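Local atomic coordinates of transcriptional regulator ComR (Streptococcus vestibularis F0396, PDB entry 6HU8), a protein that probably binds DNA as a competence regulator of the RNPP family, combining a helix-turn-helix domain with a tetratricopeptide-type domain and responding to a signalling peptide. Residues T13-E16 and S21-V24; C26-E31 and V152-K157; P89-K94 and F242-P247; T228-L233 and I251-Y256. One frame throughout, in Å; residues are numbered along the deposited sequence.

Contact 1: residues T13-E16 and S21-V24; sequences TERE and SREV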
loop_
_atom_site.group_PDB
_atom_site.type_symbol
_atom_site.label_atom_id
_atom_site.label_comp_id
_atom_site.label_asym_id
_atom_site.label_seq_id
_atom_site.Cartn_x
_atom_site.Cartn_y
_atom_site.Cartn_z
ATOM N N THR A 13 9.959 -24.991 19.247
ATOM C CA THR A 13 10.246 -25.878 20.374
ATOM C C THR A 13 9.386 -25.517 21.576
ATOM O O THR A 13 8.845 -26.399 22.244
ATOM C CB THR A 13 11.736 -25.848 20.765
ATOM O OG1 THR A 13 12.506 -26.400 19.695
ATOM C CG2 THR A 13 11.986 -26.682 22.010
ATOM N N GLU A 14 9.217 -24.230 21.828
ATOM C CA GLU A 14 8.434 -23.805 22.987
ATOM C C GLU A 14 6.935 -24.060 22.795
ATOM O O GLU A 14 6.239 -24.462 23.736
ATOM C CB GLU A 14 8.677 -22.330 23.280
ATOM C CG GLU A 14 7.923 -21.812 24.483
ATOM C CD GLU A 14 8.393 -22.449 25.778
ATOM O OE1 GLU A 14 7.537 -22.722 26.648
ATOM O OE2 GLU A 14 9.619 -22.673 25.923
ATOM N N ARG A 15 6.438 -23.804 21.585
ATOM C CA ARG A 15 5.049 -24.109 21.267
ATOM C C ARG A 15 4.753 -25.589 21.525
ATOM O O ARG A 15 3.751 -25.934 22.170
ATOM C CB ARG A 15 4.732 -23.752 19.805
ATOM C CG ARG A 15 3.276 -24.019 19.424
ATOM C CD ARG A 15 2.940 -23.653 17.985
ATOM N NE ARG A 15 3.805 -24.315 17.003
ATOM C CZ ARG A 15 3.716 -25.594 16.646
ATOM N NH1 ARG A 15 2.819 -26.392 17.215
ATOM N NH2 ARG A 15 4.545 -26.091 15.734
ATOM N N GLU A 16 5.624 -26.457 21.014
ATOM C CA GLU A 16 5.446 -27.903 21.159
ATOM C C GLU A 16 5.585 -28.320 22.609
ATOM O O GLU A 16 4.822 -29.135 23.103
ATOM C CB GLU A 16 6.452 -28.662 20.299
ATOM C CG GLU A 16 6.058 -28.690 18.828
ATOM C CD GLU A 16 7.158 -29.222 17.930
ATOM O OE1 GLU A 16 8.277 -29.476 18.434
ATOM O OE2 GLU A 16 6.896 -29.377 16.716
ATOM N N SER A 21 -1.087 -26.422 19.484
ATOM C CA SER A 21 -1.153 -26.524 18.031
ATOM C C SER A 21 -0.973 -25.141 17.423
ATOM O O SER A 21 -1.114 -24.138 18.116
ATOM C CB SER A 21 -2.476 -27.121 17.591
ATOM O OG SER A 21 -3.476 -26.133 17.668
ATOM N N ARG A 22 -0.640 -25.083 16.137
ATOM C CA ARG A 22 -0.510 -23.798 15.450
ATOM C C ARG A 22 -1.814 -23.035 15.451
ATOM O O ARG A 22 -1.817 -21.816 15.663
ATOM C CB ARG A 22 -0.027 -23.988 14.013
ATOM C CG ARG A 22 1.363 -24.586 13.959
ATOM C CD ARG A 22 1.949 -24.403 12.595
ATOM N NE ARG A 22 3.360 -24.768 12.557
ATOM C CZ ARG A 22 3.821 -25.952 12.176
ATOM N NH1 ARG A 22 2.978 -26.908 11.795
ATOM N NH2 ARG A 22 5.132 -26.174 12.172
ATOM N N GLU A 23 -2.931 -23.730 15.205
ATOM C CA GLU A 23 -4.223 -23.042 15.162
ATOM C C GLU A 23 -4.535 -22.420 16.528
ATOM O O GLU A 23 -5.087 -21.320 16.593
ATOM C CB GLU A 23 -5.367 -23.991 14.734
ATOM C CG GLU A 23 -5.439 -24.248 13.227
ATOM C CD GLU A 23 -4.335 -25.164 12.718
ATOM O OE1 GLU A 23 -3.740 -25.884 13.549
ATOM O OE2 GLU A 23 -4.063 -25.169 11.485
ATOM N N VAL A 24 -4.194 -23.124 17.607
ATOM C CA VAL A 24 -4.422 -22.584 18.957
ATOM C C VAL A 24 -3.578 -21.324 19.179
ATOM O O VAL A 24 -4.080 -20.297 19.643
ATOM C CB VAL A 24 -4.109 -23.617 20.048
ATOM C CG1 VAL A 24 -4.034 -22.954 21.437
ATOM C CG2 VAL A 24 -5.169 -24.738 20.045
#

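Contact 2: residues C26-E31 and V152-K157; sequences CLDGAE and VKRKKK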
loop_
_atom_site.group_PDB
_atom_site.type_symbol
_atom_site.label_atom_id
_atom_site.label_comp_id
_atom_site.label_asym_id
_atom_site.label_seq_id
_atom_site.Cartn_x
_atom_site.Cartn_y
_atom_site.Cartn_z
ATOM N N CYS A 26 -2.434 -19.272 16.970
ATOM C CA CYS A 26 -2.809 -18.169 16.095
ATOM C C CYS A 26 -4.203 -17.593 16.356
ATOM O O CYS A 26 -4.540 -16.527 15.821
ATOM C CB CYS A 26 -2.700 -18.597 14.632
ATOM S SG CYS A 26 -0.980 -18.886 14.112
ATOM N N LEU A 27 -4.995 -18.273 17.182
ATOM C CA LEU A 27 -6.362 -17.829 17.510
ATOM C C LEU A 27 -7.129 -17.451 16.250
ATOM O O LEU A 27 -7.210 -18.267 15.332
ATOM C CB LEU A 27 -6.335 -16.663 18.509
ATOM C CG LEU A 27 -5.689 -17.060 19.853
ATOM C CD1 LEU A 27 -5.537 -15.846 20.787
ATOM C CD2 LEU A 27 -6.453 -18.176 20.555
ATOM N N ASP A 28 -7.665 -16.227 16.181
ATOM C CA ASP A 28 -8.523 -15.849 15.055
ATOM C C ASP A 28 -7.739 -15.377 13.835
ATOM O O ASP A 28 -8.335 -14.915 12.875
ATOM C CB ASP A 28 -9.520 -14.752 15.455
ATOM C CG ASP A 28 -8.832 -13.438 15.883
ATOM O OD1 ASP A 28 -7.591 -13.291 15.741
ATOM O OD2 ASP A 28 -9.549 -12.543 16.371
ATOM N N GLY A 29 -6.413 -15.478 13.880
ATOM C CA GLY A 29 -5.568 -15.064 12.763
ATOM C C GLY A 29 -5.373 -13.561 12.541
ATOM O O GLY A 29 -4.672 -13.146 11.602
ATOM N N ALA A 30 -5.977 -12.727 13.380
ATOM C CA ALA A 30 -5.877 -11.287 13.143
ATOM C C ALA A 30 -4.455 -10.765 13.311
ATOM O O ALA A 30 -4.105 -9.749 12.700
ATOM C CB ALA A 30 -6.825 -10.511 14.058
ATOM N N GLU A 31 -3.636 -11.437 14.122
ATOM C CA GLU A 31 -2.288 -10.931 14.395
ATOM C C GLU A 31 -1.215 -11.828 13.808
ATOM O O GLU A 31 -0.133 -11.368 13.431
ATOM C CB GLU A 31 -2.085 -10.762 15.904
ATOM C CG GLU A 31 -2.931 -9.602 16.432
ATOM C CD GLU A 31 -2.829 -9.390 17.929
ATOM O OE1 GLU A 31 -3.430 -10.184 18.685
ATOM O OE2 GLU A 31 -2.156 -8.425 18.347
ATOM N N VAL A 152 -5.472 -6.901 7.314
ATOM C CA VAL A 152 -5.774 -5.479 7.131
ATOM C C VAL A 152 -7.295 -5.257 7.178
ATOM O O VAL A 152 -7.766 -4.239 7.701
ATOM C CB VAL A 152 -5.178 -4.940 5.806
ATOM C CG1 VAL A 152 -5.881 -3.658 5.356
ATOM C CG2 VAL A 152 -3.685 -4.721 5.965
ATOM N N LYS A 153 -8.051 -6.229 6.667
ATOM C CA LYS A 153 -9.515 -6.163 6.675
ATOM C C LYS A 153 -10.096 -5.907 8.070
ATOM O O LYS A 153 -11.179 -5.341 8.201
ATOM C CB LYS A 153 -10.117 -7.456 6.122
ATOM C CG LYS A 153 -9.937 -7.690 4.627
ATOM C CD LYS A 153 -10.447 -9.090 4.274
ATOM C CE LYS A 153 -10.270 -9.427 2.806
ATOM N NZ LYS A 153 -10.793 -10.791 2.429
ATOM N N ARG A 154 -9.379 -6.321 9.109
ATOM C CA ARG A 154 -9.891 -6.225 10.474
ATOM C C ARG A 154 -9.417 -4.971 11.199
ATOM O O ARG A 154 -9.808 -4.738 12.342
ATOM C CB ARG A 154 -9.477 -7.461 11.295
ATOM C CG ARG A 154 -9.788 -8.805 10.650
ATOM C CD ARG A 154 -11.125 -9.386 11.134
ATOM N NE ARG A 154 -11.168 -9.502 12.592
ATOM C CZ ARG A 154 -10.871 -10.600 13.286
ATOM N NH1 ARG A 154 -10.946 -10.564 14.610
ATOM N NH2 ARG A 154 -10.509 -11.731 12.676
ATOM N N LYS A 155 -8.565 -4.174 10.552
ATOM C CA LYS A 155 -7.944 -3.025 11.214
ATOM C C LYS A 155 -8.782 -1.768 11.023
ATOM O O LYS A 155 -9.473 -1.624 10.018
ATOM C CB LYS A 155 -6.523 -2.778 10.685
ATOM C CG LYS A 155 -5.469 -3.800 11.112
ATOM C CD LYS A 155 -4.079 -3.381 10.628
ATOM C CE LYS A 155 -3.114 -4.567 10.605
ATOM N NZ LYS A 155 -1.752 -4.189 10.118
ATOM N N LYS A 156 -8.705 -0.863 11.992
ATOM C CA LYS A 156 -9.372 0.428 11.904
ATOM C C LYS A 156 -8.360 1.517 11.566
ATOM O O LYS A 156 -8.693 2.504 10.910
ATOM C CB LYS A 156 -10.104 0.752 13.213
ATOM C CG LYS A 156 -11.419 -0.015 13.382
ATOM C CD LYS A 156 -12.299 0.582 14.479
ATOM C CE LYS A 156 -13.601 -0.210 14.652
ATOM N NZ LYS A 156 -13.392 -1.543 15.304
ATOM N N LYS A 157 -7.120 1.323 12.006
ATOM C CA LYS A 157 -6.055 2.279 11.750
ATOM C C LYS A 157 -4.978 1.616 10.889
ATOM O O LYS A 157 -4.446 0.568 11.247
ATOM C CB LYS A 157 -5.476 2.792 13.072
ATOM C CG LYS A 157 -4.452 3.905 12.929
ATOM C CD LYS A 157 -3.926 4.350 14.294
ATOM C CE LYS A 157 -3.030 5.578 14.187
ATOM N NZ LYS A 157 -2.335 5.888 15.480
#

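Contact 3: residues P89-K94 and F242-P247; sequences PTYGDK and FHSYKP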
loop_
_atom_site.group_PDB
_atom_site.type_symbol
_atom_site.label_atom_id
_atom_site.label_comp_id
_atom_site.label_asym_id
_atom_site.label_seq_id
_atom_site.Cartn_x
_atom_site.Cartn_y
_atom_site.Cartn_z
ATOM N N PRO A 89 8.076 10.405 -6.156
ATOM C CA PRO A 89 7.001 10.282 -7.152
ATOM C C PRO A 89 7.547 9.993 -8.550
ATOM O O PRO A 89 8.702 10.311 -8.835
ATOM C CB PRO A 89 6.325 11.653 -7.102
ATOM C CG PRO A 89 7.470 12.588 -6.819
ATOM C CD PRO A 89 8.451 11.814 -5.931
ATOM N N THR A 90 6.737 9.382 -9.410
ATOM C CA THR A 90 7.180 9.102 -10.771
ATOM C C THR A 90 6.328 9.830 -11.802
ATOM O O THR A 90 6.806 10.145 -12.893
ATOM C CB THR A 90 7.142 7.601 -11.084
ATOM O OG1 THR A 90 5.844 7.084 -10.764
ATOM C CG2 THR A 90 8.201 6.856 -10.278
ATOM N N TYR A 91 5.061 10.070 -11.456
ATOM C CA TYR A 91 4.091 10.717 -12.348
ATOM C C TYR A 91 3.843 9.916 -13.626
ATOM O O TYR A 91 3.231 10.419 -14.569
ATOM C CB TYR A 91 4.542 12.135 -12.727
ATOM C CG TYR A 91 4.879 13.011 -11.550
ATOM C CD1 TYR A 91 3.875 13.558 -10.758
ATOM C CD2 TYR A 91 6.205 13.297 -11.230
ATOM C CE1 TYR A 91 4.186 14.362 -9.671
ATOM C CE2 TYR A 91 6.523 14.093 -10.152
ATOM C CZ TYR A 91 5.515 14.626 -9.374
ATOM O OH TYR A 91 5.839 15.420 -8.295
ATOM N N GLY A 92 4.319 8.676 -13.657
ATOM C CA GLY A 92 4.226 7.861 -14.854
ATOM C C GLY A 92 5.433 8.037 -15.764
ATOM O O GLY A 92 5.599 7.299 -16.743
ATOM N N ASP A 93 6.277 9.018 -15.447
ATOM C CA ASP A 93 7.495 9.224 -16.213
ATOM C C ASP A 93 8.408 8.011 -16.090
ATOM O O ASP A 93 8.809 7.623 -14.989
ATOM C CB ASP A 93 8.227 10.474 -15.748
ATOM C CG ASP A 93 9.543 10.672 -16.469
ATOM O OD1 ASP A 93 10.508 9.929 -16.178
ATOM O OD2 ASP A 93 9.608 11.573 -17.335
ATOM N N LYS A 94 8.766 7.433 -17.227
ATOM C CA LYS A 94 9.453 6.151 -17.229
ATOM C C LYS A 94 10.934 6.230 -16.835
ATOM O O LYS A 94 11.536 5.210 -16.494
ATOM C CB LYS A 94 9.279 5.497 -18.603
ATOM C CG LYS A 94 7.818 5.112 -18.858
ATOM C CD LYS A 94 7.493 4.889 -20.327
ATOM C CE LYS A 94 6.003 4.607 -20.494
ATOM N NZ LYS A 94 5.694 3.739 -21.667
ATOM N N PHE A 242 1.346 18.920 -1.593
ATOM C CA PHE A 242 1.670 18.233 -2.845
ATOM C C PHE A 242 1.091 18.948 -4.073
ATOM O O PHE A 242 0.108 18.470 -4.649
ATOM C CB PHE A 242 1.125 16.802 -2.841
ATOM C CG PHE A 242 1.738 15.899 -1.822
ATOM C CD1 PHE A 242 3.092 15.965 -1.526
ATOM C CD2 PHE A 242 0.957 14.949 -1.173
ATOM C CE1 PHE A 242 3.647 15.111 -0.591
ATOM C CE2 PHE A 242 1.514 14.092 -0.231
ATOM C CZ PHE A 242 2.859 14.176 0.055
ATOM N N HIS A 243 1.687 20.059 -4.495
ATOM C CA HIS A 243 1.137 20.835 -5.609
ATOM C C HIS A 243 1.093 20.073 -6.933
ATOM O O HIS A 243 0.169 20.250 -7.744
ATOM C CB HIS A 243 1.946 22.124 -5.787
ATOM C CG HIS A 243 2.054 22.927 -4.531
ATOM N ND1 HIS A 243 3.261 23.350 -4.019
ATOM C CD2 HIS A 243 1.105 23.333 -3.657
ATOM C CE1 HIS A 243 3.048 24.006 -2.892
ATOM N NE2 HIS A 243 1.749 24.009 -2.648
ATOM N N SER A 244 2.097 19.241 -7.169
ATOM C CA SER A 244 2.145 18.470 -8.403
ATOM C C SER A 244 1.017 17.430 -8.526
ATOM O O SER A 244 0.798 16.908 -9.611
ATOM C CB SER A 244 3.488 17.760 -8.531
ATOM O OG SER A 244 4.550 18.691 -8.434
ATOM N N TYR A 245 0.330 17.119 -7.428
ATOM C CA TYR A 245 -0.677 16.045 -7.453
ATOM C C TYR A 245 -2.078 16.550 -7.749
ATOM O O TYR A 245 -2.985 15.748 -7.980
ATOM C CB TYR A 245 -0.726 15.276 -6.130
ATOM C CG TYR A 245 0.533 14.506 -5.788
ATOM C CD1 TYR A 245 1.668 14.587 -6.593
ATOM C CD2 TYR A 245 0.589 13.704 -4.652
ATOM C CE1 TYR A 245 2.834 13.899 -6.268
ATOM C CE2 TYR A 245 1.746 13.014 -4.320
ATOM C CZ TYR A 245 2.870 13.118 -5.134
ATOM O OH TYR A 245 4.034 12.434 -4.823
ATOM N N LYS A 246 -2.262 17.869 -7.722
ATOM C CA LYS A 246 -3.583 18.465 -7.929
ATOM C C LYS A 246 -4.178 18.203 -9.316
ATOM O O LYS A 246 -5.391 17.937 -9.428
ATOM C CB LYS A 246 -3.528 19.975 -7.674
ATOM C CG LYS A 246 -3.347 20.373 -6.210
ATOM C CD LYS A 246 -3.516 21.899 -6.052
ATOM C CE LYS A 246 -3.083 22.382 -4.671
ATOM N NZ LYS A 246 -2.906 23.867 -4.652
ATOM N N PRO A 247 -3.357 18.298 -10.386
ATOM C CA PRO A 247 -4.032 18.109 -11.676
ATOM C C PRO A 247 -4.693 16.731 -11.829
ATOM O O PRO A 247 -5.821 16.675 -12.338
ATOM C CB PRO A 247 -2.900 18.315 -12.689
ATOM C CG PRO A 247 -2.005 19.368 -11.987
ATOM C CD PRO A 247 -1.993 18.852 -10.560
#

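Contact 4: residues T228-L233 and I251-Y256; sequences TVIDKL and ILEAKY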
loop_
_atom_site.group_PDB
_atom_site.type_symbol
_atom_site.label_atom_id
_atom_site.label_comp_id
_atom_site.label_asym_id
_atom_site.label_seq_id
_atom_site.Cartn_x
_atom_site.Cartn_y
_atom_site.Cartn_z
ATOM N N THR A 228 -16.550 12.482 -1.945
ATOM C CA THR A 228 -15.910 12.349 -0.641
ATOM C C THR A 228 -14.466 11.867 -0.834
ATOM O O THR A 228 -13.548 12.298 -0.119
ATOM C CB THR A 228 -16.690 11.401 0.282
ATOM O OG1 THR A 228 -17.973 11.974 0.545
ATOM C CG2 THR A 228 -15.970 11.230 1.604
ATOM N N VAL A 229 -14.260 11.010 -1.829
ATOM C CA VAL A 229 -12.904 10.606 -2.183
ATOM C C VAL A 229 -12.117 11.789 -2.744
ATOM O O VAL A 229 -10.950 11.982 -2.395
ATOM C CB VAL A 229 -12.891 9.457 -3.200
ATOM C CG1 VAL A 229 -11.466 9.110 -3.583
ATOM C CG2 VAL A 229 -13.607 8.235 -2.633
ATOM N N ILE A 230 -12.740 12.588 -3.605
ATOM C CA ILE A 230 -12.063 13.785 -4.127
ATOM C C ILE A 230 -11.651 14.697 -2.982
ATOM O O ILE A 230 -10.540 15.230 -2.960
ATOM C CB ILE A 230 -12.961 14.578 -5.119
ATOM C CG1 ILE A 230 -13.311 13.707 -6.339
ATOM C CG2 ILE A 230 -12.292 15.910 -5.524
ATOM C CD1 ILE A 230 -12.088 13.296 -7.164
ATOM N N ASP A 231 -12.561 14.868 -2.027
ATOM C CA ASP A 231 -12.334 15.747 -0.885
ATOM C C ASP A 231 -11.136 15.294 -0.041
ATOM O O ASP A 231 -10.333 16.111 0.444
ATOM C CB ASP A 231 -13.602 15.809 -0.032
ATOM C CG ASP A 231 -14.656 16.737 -0.624
ATOM O OD1 ASP A 231 -14.282 17.663 -1.364
ATOM O OD2 ASP A 231 -15.856 16.543 -0.350
ATOM N N LYS A 232 -11.014 13.984 0.127
ATOM C CA LYS A 232 -9.926 13.446 0.929
ATOM C C LYS A 232 -8.609 13.658 0.195
ATOM O O LYS A 232 -7.605 14.058 0.799
ATOM C CB LYS A 232 -10.143 11.962 1.230
ATOM C CG LYS A 232 -9.210 11.420 2.332
ATOM C CD LYS A 232 -9.755 11.723 3.713
ATOM C CE LYS A 232 -8.906 11.085 4.822
ATOM N NZ LYS A 232 -9.774 10.550 5.903
ATOM N N LEU A 233 -8.623 13.406 -1.115
ATOM C CA LEU A 233 -7.439 13.632 -1.943
ATOM C C LEU A 233 -6.917 15.068 -1.818
ATOM O O LEU A 233 -5.709 15.293 -1.667
ATOM C CB LEU A 233 -7.751 13.321 -3.406
ATOM C CG LEU A 233 -7.771 11.854 -3.794
ATOM C CD1 LEU A 233 -8.619 11.739 -5.039
ATOM C CD2 LEU A 233 -6.351 11.375 -4.049
ATOM N N ILE A 251 -8.696 16.125 -12.755
ATOM C CA ILE A 251 -9.008 15.359 -13.966
ATOM C C ILE A 251 -10.048 14.280 -13.642
ATOM O O ILE A 251 -11.029 14.118 -14.377
ATOM C CB ILE A 251 -7.740 14.707 -14.580
ATOM C CG1 ILE A 251 -6.840 15.763 -15.230
ATOM C CG2 ILE A 251 -8.117 13.621 -15.601
ATOM C CD1 ILE A 251 -5.490 15.200 -15.723
ATOM N N LEU A 252 -9.847 13.554 -12.542
ATOM C CA LEU A 252 -10.825 12.549 -12.089
ATOM C C LEU A 252 -12.186 13.168 -11.781
ATOM O O LEU A 252 -13.217 12.599 -12.147
ATOM C CB LEU A 252 -10.325 11.798 -10.845
ATOM C CG LEU A 252 -9.246 10.736 -11.037
ATOM C CD1 LEU A 252 -8.535 10.443 -9.705
ATOM C CD2 LEU A 252 -9.882 9.451 -11.595
ATOM N N GLU A 253 -12.205 14.316 -11.104
ATOM C CA GLU A 253 -13.483 14.978 -10.832
ATOM C C GLU A 253 -14.180 15.397 -12.140
ATOM O O GLU A 253 -15.418 15.360 -12.250
ATOM C CB GLU A 253 -13.298 16.200 -9.918
ATOM C CG GLU A 253 -14.640 16.714 -9.379
ATOM C CD GLU A 253 -14.521 17.852 -8.390
ATOM O OE1 GLU A 253 -15.561 18.467 -8.086
ATOM O OE2 GLU A 253 -13.402 18.126 -7.904
ATOM N N ALA A 254 -13.387 15.787 -13.135
ATOM C CA ALA A 254 -13.930 16.113 -14.444
ATOM C C ALA A 254 -14.565 14.896 -15.124
ATOM O O ALA A 254 -15.652 15.002 -15.705
ATOM C CB ALA A 254 -12.838 16.709 -15.330
ATOM N N LYS A 255 -13.886 13.755 -15.049
ATOM C CA LYS A 255 -14.367 12.522 -15.670
ATOM C C LYS A 255 -15.651 12.042 -15.003
ATOM O O LYS A 255 -16.561 11.534 -15.669
ATOM C CB LYS A 255 -13.282 11.434 -15.618
ATOM C CG LYS A 255 -12.330 11.494 -16.824
ATOM C CD LYS A 255 -10.930 11.062 -16.476
ATOM C CE LYS A 255 -10.281 10.284 -17.617
ATOM N NZ LYS A 255 -10.262 10.967 -18.931
ATOM N N TYR A 256 -15.720 12.206 -13.687
ATOM C CA TYR A 256 -16.939 11.931 -12.926
ATOM C C TYR A 256 -18.134 12.788 -13.397
ATOM O O TYR A 256 -19.231 12.262 -13.682
ATOM C CB TYR A 256 -16.673 12.160 -11.435
ATOM C CG TYR A 256 -17.931 12.173 -10.600
ATOM C CD1 TYR A 256 -18.591 10.990 -10.276
ATOM C CD2 TYR A 256 -18.471 13.373 -10.150
ATOM C CE1 TYR A 256 -19.752 11.005 -9.518
ATOM C CE2 TYR A 256 -19.626 13.398 -9.402
ATOM C CZ TYR A 256 -20.263 12.215 -9.092
ATOM O OH TYR A 256 -21.408 12.253 -8.341
#

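Contact 1: residues T13-E16 and S21-V24
Arg15, near the end of helix 3-17, reaches across the following turn and crosses Arg22 at the start of helix 22-26. Its CB points at the second helix, and CG stands opposite the backbone N (chi1 -179°), which carries the chain outward until it bends at chi3. There CD passes Ser21 O at 4.1 Å. The guanidinium then lies against the aliphatic part of Arg22: CG of Arg22 sits over the centre of one face, 3.7 Å from Arg15 CZ. Arg15 NH1 comes within 4.0 Å of Ser21 C and also bonds to the carbonyl of Met20. The outer nitrogen, Arg15 NH2, reaches Arg22 NH2 at 3.6 Å and lies above the rim of that second guanidinium, the two planes being turned 44° apart. Glu16 adds only a distant opposite charge, its OE2 being 5.8 Å from Arg22 NH2; it is paired with Lys12 instead. In the other segment Ser21 is the N-cap, its OG accepting from Val24 N at 3.1 Å, which fixes the helix start that positions Arg22. The two like charges meet over a shared anion: Glu41, ending helix 34-41, takes Arg15 NE on OE2 and Arg22 NH2 on OE1, while both arginines also rest on Leu37. The crossed pair thus ties three helices of the Cro/C1-type helix-turn-helix domain around one carboxylate, whose negative charge probably accounts for the closeness of the guanidiniums and would itself be kept ionised by them.

Contact 2: residues C26-E31 and V152-K157
A salt bridge from Asp28 OD2 to Arg154 NH1, 3.0 Å long with an N-H...O angle of 155°, links an Asx turn in the loop after helix 22-26 to a type I beta turn that follows helix 139-152. The nitrogen approaches OD2 from well above the carboxylate plane, 59° out of it, whereas the oxygen lies at the edge of the guanidinium; the two flat groups are nearly perpendicular. The other carboxylate oxygen is used at home: Asp28 OD1 accepts from Ala30 N at 2.9 Å, closing the Asx turn and restraining the rotation of the group. CG of Asp28 sits between the backbone N and the carbonyl carbon (chi1 62°), from where it can serve both partners. A type II' turn from Cys26 to Gly29 leads into it, and a second link runs from Gln151 NE2 to Gly29 O. Arg154 bends at chi2 and chi3 to reach over. This solvent-exposed bridge joins the probable DNA-binding, helix-turn-helix end of the chain to the tetratricopeptide-type domain, consistent with the two being docked in the apo protein. Packing is slight: Ala30 CB lies over one guanidinium face toward its rim, 4.1 Å from Arg154 NH2.

Contact 3: residues P89-K94 and F242-P247
Tyr245, near the start of helix 246-261, meets Pro89 and Tyr91, in the loop between helices 76-87 and 94-111, with its ring. From CB the chain leaves with CG opposite its own carbonyl carbon (chi1 -65°), bringing one edge of the ring up to the loop. Along that edge CD1 lies 4.0 Å from Tyr91 CE1, and the next atom, CE1, comes to 3.7 Å from the same Tyr91 CE1. Tyr245 CE1 is also 4.2 Å from Pro89 CB, and at the tip Tyr245 OH touches Pro89 CB at 3.3 Å. On the far side CE2 lies over the face of Phe242, and Phe207 of helix 200-219 meets the ring as well. Tyr91, at the first corner of a type I' turn from Thr90 to Asp93, crosses Tyr245 at about a right angle. Pro89 CB covers one face of the Tyr91 ring toward its rim, so the proline is wedged against both tyrosines. Next to this, Tyr91 OH reaches Ser244 CB at 3.3 Å, with Ser244 OG at 3.5 Å. Across the two segments both phenol oxygens thus meet carbon most closely. Van der Waals contacts therefore join these two parts of the tetratricopeptide-type domain at its surface, and shape, rather than charge or a directional bond, sets the fit.

Contact 4: residues T228-L233 and I251-Y256
The carboxylate of Glu253 is the flat group that meets the opposite helix: its OE2 rests on the methyl CG2 of Ile230 at 3.4 Å, and the methyl lies well out of the carboxylate plane. Another flat group, the Tyr256 ring one turn on, stacks with Phe226 at the start of helix 226-240 and also meets His260. Glu253 leaves its helix with CG opposite the backbone N (chi1 -168°) and stays extended, so that it runs obliquely across Ile230 and lays its charged end against the CG2 methyl. The other branch of Ile230 goes inward: CG1 stands opposite the carbonyl carbon (chi1 -61°), and CD1 nestles against the second helix, 4.2 Å from Glu253 CB and 4.1 Å from Glu253 N. Both branches of Ile230 thus meet Glu253, and CD1 also reaches Leu252 CB at 4.3 Å; Val249, a turn earlier, is touched as well. Leu233 points the same way and continues the apolar layer onto Val249 and onto Phe207 and Leu210 of helix 200-219. Asp231 OD1, a like charge, stays 6.6 Å from Glu253 OE2. Helices 226-240 and 246-261 run antiparallel here, packed through branched aliphatic side chains with a carboxylate at the margin, as in the paired helices of tetratricopeptide-type superhelical domains.

Overall arrangement
Contact 1 and the first segment of contact 2 come first along the chain, at its N-terminal end; they adjoin at helix 22-26, and the centres of the two contacts are 19 Å apart. Contact 2, with 120 residues between its segments, joins this probable DNA-binding part to the tetratricopeptide-type domain. Contacts 3 and 4 lie wholly within that domain, both use helix 246-261, and their centres are 16 Å apart; their segments alternate in sequence. Contact 1 is on the opposite side of the chain's centre from both, with centres 48 Å from contact 3 and 49 Å from contact 4. The four thus trace an elongated all-helical chain, from the probable DNA-binding end, across the interdomain bridge, into the helical array.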